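Local coordinates for protein 6-O-methylguanine DNA methyltransferase (Enterococcus faecalis, PDB 2B6C) that is of unestablished function but probably takes part in the repair of alkylated DNA, at residues 82-87 with 118-123; 126-131 with 145-150. All coordinates share one frame; numbering follows the deposited sequence.

Contact 1: 82-87 with 118-123; sequences NVQRFS and VALHLT
Leu120 CD1 overlaps the neighbouring side chains of Val83 and Gln84, and this one methyl group makes all of the close contacts between the two segments. It comes nearest to Val83 CG1, at 3.6 Å, while Val83 CG2 lies farther off at 4.1 Å. Val83 CG1 occupies the position between its own backbone N and carbonyl carbon (chi1 62°), which brings it onto the leucine methyl. On the Gln84 side the touching atom is the aliphatic CG, 3.8 Å from Leu120 CD1. The two side chains cross at about a right angle, and the amide of Gln84 takes no part. No hydrogen bond links the segments; their backbones remain well apart, with Gln84 and Leu120 nearest at 7.6 Å between CA atoms.

Val83 and Gln84 lie on a short 3-10 turn between helices 69-81 and 88-94. Arg85 N donates to Asn82 O over 2.9 Å within this turn, which Ser87 follows as N-cap of the next helix. Leu120 stands at the far end of helix 104-120, where His121 N bonds to Val118 O at 2.9 Å. Phe86 O accepts a hydrogen bond from Trp117 NE1, which ties the loop to helix 104-120; the His121 ring stacks on that helix's own Trp117. The arrangement is a loop packed on a helix end, consistent with the HEAT-like helical array of AlkD relatives. At the subunit interface, Leu120 O receives Lys46 NZ of the second subunit, whose His49 packs on Gln84.

With methyl and methylene groups alone in close touch, cohesion between these segments rests on dispersion and on shielding carbon from water at a partly exposed surface, and the direct contact itself imposes little directional constraint.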
loop_
_atom_site.group_PDB
_atom_site.type_symbol
_atom_site.label_atom_id
_atom_site.label_comp_id
_atom_site.label_asym_id
_atom_site.label_seq_id
_atom_site.Cartn_x
_atom_site.Cartn_y
_atom_site.Cartn_z
ATOM N N ASN B 82 -3.735 6.495 4.075
ATOM C CA ASN B 82 -4.135 7.012 2.780
ATOM C C ASN B 82 -3.060 7.915 2.172
ATOM O O ASN B 82 -3.348 8.729 1.293
ATOM C CB ASN B 82 -5.471 7.762 2.909
ATOM C CG ASN B 82 -6.620 6.826 3.253
ATOM O OD1 ASN B 82 -7.234 6.237 2.360
ATOM N ND2 ASN B 82 -6.909 6.671 4.552
ATOM N N VAL B 83 -1.821 7.748 2.628
ATOM C CA VAL B 83 -0.704 8.626 2.268
ATOM C C VAL B 83 -0.546 8.806 0.733
ATOM O O VAL B 83 -0.335 9.924 0.260
ATOM C CB VAL B 83 0.629 8.140 2.964
ATOM C CG1 VAL B 83 1.048 6.712 2.503
ATOM C CG2 VAL B 83 1.763 9.153 2.853
ATOM N N GLN B 84 -0.701 7.712 -0.015
ATOM C CA GLN B 84 -0.631 7.698 -1.473
ATOM C C GLN B 84 -1.687 8.540 -2.185
ATOM O O GLN B 84 -1.454 8.969 -3.313
ATOM C CB GLN B 84 -0.709 6.269 -1.997
ATOM C CG GLN B 84 0.491 5.482 -1.643
ATOM C CD GLN B 84 0.583 4.202 -2.433
ATOM O OE1 GLN B 84 -0.038 3.189 -2.088
ATOM N NE2 GLN B 84 1.384 4.231 -3.491
ATOM N N ARG B 85 -2.822 8.763 -1.523
ATOM C CA ARG B 85 -3.950 9.515 -2.067
ATOM C C ARG B 85 -3.772 11.041 -2.073
ATOM O O ARG B 85 -4.517 11.750 -2.763
ATOM C CB ARG B 85 -5.243 9.160 -1.308
ATOM C CG ARG B 85 -5.657 7.676 -1.438
ATOM C CD ARG B 85 -7.008 7.440 -0.734
ATOM N NE ARG B 85 -8.036 8.276 -1.342
ATOM C CZ ARG B 85 -9.258 8.489 -0.871
ATOM N NH1 ARG B 85 -9.677 7.914 0.255
ATOM N NH2 ARG B 85 -10.070 9.290 -1.540
ATOM N N PHE B 86 -2.790 11.550 -1.319
ATOM C CA PHE B 86 -2.621 12.999 -1.233
ATOM C C PHE B 86 -1.672 13.579 -2.271
ATOM O O PHE B 86 -0.561 13.088 -2.448
ATOM C CB PHE B 86 -2.194 13.429 0.170
ATOM C CG PHE B 86 -3.089 12.918 1.233
ATOM C CD1 PHE B 86 -4.407 13.392 1.329
ATOM C CD2 PHE B 86 -2.643 11.960 2.129
ATOM C CE1 PHE B 86 -5.259 12.904 2.291
ATOM C CE2 PHE B 86 -3.519 11.453 3.121
ATOM C CZ PHE B 86 -4.807 11.942 3.188
ATOM N N SER B 87 -2.119 14.656 -2.918
ATOM C CA SER B 87 -1.264 15.476 -3.765
ATOM C C SER B 87 -0.363 16.351 -2.900
ATOM O O SER B 87 -0.559 16.433 -1.685
ATOM C CB SER B 87 -2.132 16.376 -4.624
ATOM O OG SER B 87 -2.896 17.197 -3.767
ATOM N N VAL B 118 7.091 11.831 1.664
ATOM C CA VAL B 118 8.368 12.145 1.036
ATOM C C VAL B 118 9.081 10.855 0.541
ATOM O O VAL B 118 9.584 10.834 -0.558
ATOM C CB VAL B 118 9.254 12.982 2.020
ATOM C CG1 VAL B 118 10.683 12.912 1.657
ATOM C CG2 VAL B 118 8.783 14.434 2.069
ATOM N N ALA B 119 9.112 9.780 1.335
ATOM C CA ALA B 119 9.656 8.491 0.827
ATOM C C ALA B 119 8.961 8.085 -0.492
ATOM O O ALA B 119 9.601 7.570 -1.418
ATOM C CB ALA B 119 9.513 7.398 1.859
ATOM N N LEU B 120 7.651 8.341 -0.583
ATOM C CA LEU B 120 6.908 8.070 -1.823
ATOM C C LEU B 120 7.138 9.091 -2.949
ATOM O O LEU B 120 6.857 8.798 -4.097
ATOM C CB LEU B 120 5.406 7.952 -1.526
ATOM C CG LEU B 120 5.021 6.785 -0.597
ATOM C CD1 LEU B 120 3.597 6.972 -0.057
ATOM C CD2 LEU B 120 5.153 5.451 -1.347
ATOM N N HIS B 121 7.620 10.292 -2.626
ATOM C CA HIS B 121 7.719 11.411 -3.592
ATOM C C HIS B 121 9.007 12.195 -3.308
ATOM O O HIS B 121 8.967 13.368 -2.867
ATOM C CB HIS B 121 6.529 12.373 -3.435
ATOM C CG HIS B 121 5.185 11.711 -3.507
ATOM N ND1 HIS B 121 4.503 11.531 -4.697
ATOM C CD2 HIS B 121 4.391 11.198 -2.537
ATOM C CE1 HIS B 121 3.350 10.930 -4.456
ATOM N NE2 HIS B 121 3.251 10.730 -3.152
ATOM N N LEU B 122 10.133 11.534 -3.548
ATOM C CA LEU B 122 11.453 11.946 -3.098
ATOM C C LEU B 122 11.933 13.238 -3.719
ATOM O O LEU B 122 12.723 13.958 -3.109
ATOM C CB LEU B 122 12.479 10.846 -3.390
ATOM C CG LEU B 122 12.609 9.747 -2.330
ATOM C CD1 LEU B 122 13.350 8.526 -2.934
ATOM C CD2 LEU B 122 13.327 10.276 -1.077
ATOM N N THR B 123 11.469 13.523 -4.931
ATOM C CA THR B 123 11.735 14.804 -5.565
ATOM C C THR B 123 11.098 15.990 -4.813
ATOM O O THR B 123 11.566 17.128 -4.970
ATOM C CB THR B 123 11.317 14.819 -7.070
ATOM O OG1 THR B 123 9.897 14.616 -7.190
ATOM C CG2 THR B 123 12.072 13.718 -7.848
#

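Contact 2: 126-131 with 145-150; sequences PTIFAL and LNLQLM
Ala130 N donates to Pro126 O over 3.0 Å, a main-chain bond that holds the helical turn on which Leu147 packs through Ile128 and Phe129. Across the contact the closest approaches are made by one methyl, Leu147 CD2. It is laid against the backbone of Phe129, 3.6 Å from the N atom and 3.7 Å from CA, and it also meets Phe129 CB at 3.9 Å. From Ile128 the branch that reaches it is CG2, at 4.1 Å, the two side chains crossing at about a right angle. Leu147 CD1 is also near Ile128 CG2, at 4.2 Å, so that CG2 faces both methyls of the leucine. The leucine tip is therefore seated where the two consecutive residues join.

The CB bond of Leu147 heads toward the helix, and CG, anti to the backbone N (chi1 -176°), continues that course. Phe129 CG is likewise anti to its backbone N (chi1 -179°), and Leu147 CD2 sits at the ring's edge, near its plane, rather than over a face. The Phe129 side chain also packs on Leu159 and Ala163 of helix 157-166. Ile128 turns its end away from Leu147 and packs with Leu88 and Val91 of helix 88-94 and with Trp117 and Val118 of helix 104-120; Leu147 itself also touches Phe114 of that helix.

Leu147 is itself the second residue of a type I turn from Asn146 to Leu149, and Gln148 OE1 accepts a bond from Asn156 N, which probably helps to hold the loop. All three touching residues are buried, with no hydrogen bond between the segments. The contact thus contributes non-directional, apolar packing to the hydrophobic core, governed by shape and not by polar pairing.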
loop_
_atom_site.group_PDB
_atom_site.type_symbol
_atom_site.label_atom_id
_atom_site.label_comp_id
_atom_site.label_asym_id
_atom_site.label_seq_id
_atom_site.Cartn_x
_atom_site.Cartn_y
_atom_site.Cartn_z
ATOM N N PRO B 126 12.855 18.400 -0.750
ATOM C CA PRO B 126 13.160 19.813 -0.446
ATOM C C PRO B 126 11.955 20.718 -0.186
ATOM O O PRO B 126 12.021 21.605 0.677
ATOM C CB PRO B 126 13.920 20.278 -1.719
ATOM C CG PRO B 126 14.588 19.023 -2.172
ATOM C CD PRO B 126 13.490 18.013 -2.031
ATOM N N THR B 127 10.869 20.483 -0.909
ATOM C CA THR B 127 9.638 21.245 -0.757
ATOM C C THR B 127 8.980 21.020 0.613
ATOM O O THR B 127 8.589 21.976 1.281
ATOM C CB THR B 127 8.647 20.880 -1.884
ATOM O OG1 THR B 127 9.299 21.059 -3.158
ATOM C CG2 THR B 127 7.425 21.764 -1.842
ATOM N N ILE B 128 8.865 19.759 1.030
ATOM C CA ILE B 128 8.302 19.437 2.332
ATOM C C ILE B 128 9.222 19.894 3.470
ATOM O O ILE B 128 8.777 20.511 4.426
ATOM C CB ILE B 128 7.959 17.948 2.475
ATOM C CG1 ILE B 128 6.967 17.511 1.367
ATOM C CG2 ILE B 128 7.406 17.666 3.904
ATOM C CD1 ILE B 128 5.721 18.447 1.149
ATOM N N PHE B 129 10.509 19.601 3.355
ATOM C CA PHE B 129 11.470 20.163 4.285
ATOM C C PHE B 129 11.318 21.694 4.481
ATOM O O PHE B 129 11.306 22.150 5.606
ATOM C CB PHE B 129 12.897 19.760 3.913
ATOM C CG PHE B 129 13.952 20.309 4.865
ATOM C CD1 PHE B 129 14.519 21.565 4.641
ATOM C CD2 PHE B 129 14.346 19.575 5.972
ATOM C CE1 PHE B 129 15.473 22.082 5.524
ATOM C CE2 PHE B 129 15.319 20.065 6.863
ATOM C CZ PHE B 129 15.878 21.335 6.638
ATOM N N ALA B 130 11.196 22.467 3.400
ATOM C CA ALA B 130 11.101 23.926 3.505
ATOM C C ALA B 130 9.822 24.422 4.200
ATOM O O ALA B 130 9.816 25.545 4.723
ATOM C CB ALA B 130 11.278 24.606 2.123
ATOM N N LEU B 131 8.758 23.605 4.201
ATOM C CA LEU B 131 7.529 23.911 4.943
ATOM C C LEU B 131 7.833 24.085 6.430
ATOM O O LEU B 131 7.281 24.954 7.105
ATOM C CB LEU B 131 6.508 22.759 4.839
ATOM C CG LEU B 131 5.681 22.515 3.594
ATOM C CD1 LEU B 131 4.754 21.296 3.842
ATOM C CD2 LEU B 131 4.903 23.792 3.204
ATOM N N LEU B 145 13.724 18.480 11.453
ATOM C CA LEU B 145 14.883 17.755 11.959
ATOM C C LEU B 145 14.762 16.244 11.810
ATOM O O LEU B 145 15.752 15.555 11.590
ATOM C CB LEU B 145 15.161 18.125 13.427
ATOM C CG LEU B 145 15.826 19.469 13.690
ATOM C CD1 LEU B 145 15.633 19.874 15.164
ATOM C CD2 LEU B 145 17.355 19.416 13.338
ATOM N N ASN B 146 13.547 15.735 11.913
ATOM C CA ASN B 146 13.313 14.314 11.892
ATOM C C ASN B 146 12.605 13.836 10.628
ATOM O O ASN B 146 12.223 12.679 10.542
ATOM C CB ASN B 146 12.564 13.897 13.178
ATOM C CG ASN B 146 13.440 14.014 14.436
ATOM O OD1 ASN B 146 14.684 14.178 14.358
ATOM N ND2 ASN B 146 12.806 13.905 15.595
ATOM N N LEU B 147 12.433 14.714 9.638
ATOM C CA LEU B 147 11.754 14.335 8.390
ATOM C C LEU B 147 12.408 13.116 7.737
ATOM O O LEU B 147 11.723 12.272 7.142
ATOM C CB LEU B 147 11.733 15.510 7.398
ATOM C CG LEU B 147 10.973 15.324 6.073
ATOM C CD1 LEU B 147 9.498 14.936 6.318
ATOM C CD2 LEU B 147 11.092 16.574 5.213
ATOM N N GLN B 148 13.731 13.007 7.890
ATOM C CA GLN B 148 14.507 12.040 7.117
ATOM C C GLN B 148 14.971 10.797 7.897
ATOM O O GLN B 148 15.776 10.033 7.383
ATOM C CB GLN B 148 15.708 12.759 6.509
ATOM C CG GLN B 148 15.334 14.124 5.886
ATOM C CD GLN B 148 16.415 14.635 4.987
ATOM O OE1 GLN B 148 16.634 14.094 3.896
ATOM N NE2 GLN B 148 17.147 15.628 5.454
ATOM N N LEU B 149 14.425 10.582 9.102
ATOM C CA LEU B 149 14.873 9.506 10.015
ATOM C C LEU B 149 14.839 8.142 9.372
ATOM O O LEU B 149 15.640 7.269 9.707
ATOM C CB LEU B 149 14.004 9.436 11.278
ATOM C CG LEU B 149 14.133 10.554 12.308
ATOM C CD1 LEU B 149 13.302 10.267 13.578
ATOM C CD2 LEU B 149 15.568 10.818 12.668
HETATM N N MSE B 150 13.877 7.944 8.474
HETATM C CA MSE B 150 13.743 6.658 7.823
HETATM C C MSE B 150 14.274 6.659 6.390
HETATM O O MSE B 150 14.087 5.690 5.695
HETATM C CB MSE B 150 12.280 6.173 7.880
HETATM C CG MSE B 150 11.744 6.001 9.325
HETATM SE SE MSE B 150 12.869 4.819 10.402
HETATM C CE MSE B 150 13.027 5.832 11.976
#

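In the fold
From the N terminus, the chain reaches contact 1 in the turn after helix 69-81, passes through helices 88-94 and 104-120, and returns to close a loop of 30 intervening residues. Contact 2 follows in series: it opens in helix 125-132 and closes after helix 138-146, across 13 residues, so the two neither nest nor cross. Their centres lie 13 Å apart, and they meet directly where Val118 CG2 packs 3.6 Å from Ile128 CB. Contact 1 joins turns and helix ends near the subunit interface, whereas contact 2 lies deeper, between successive helices of an all-helical array consistent with the HEAT-like architecture of AlkD relatives.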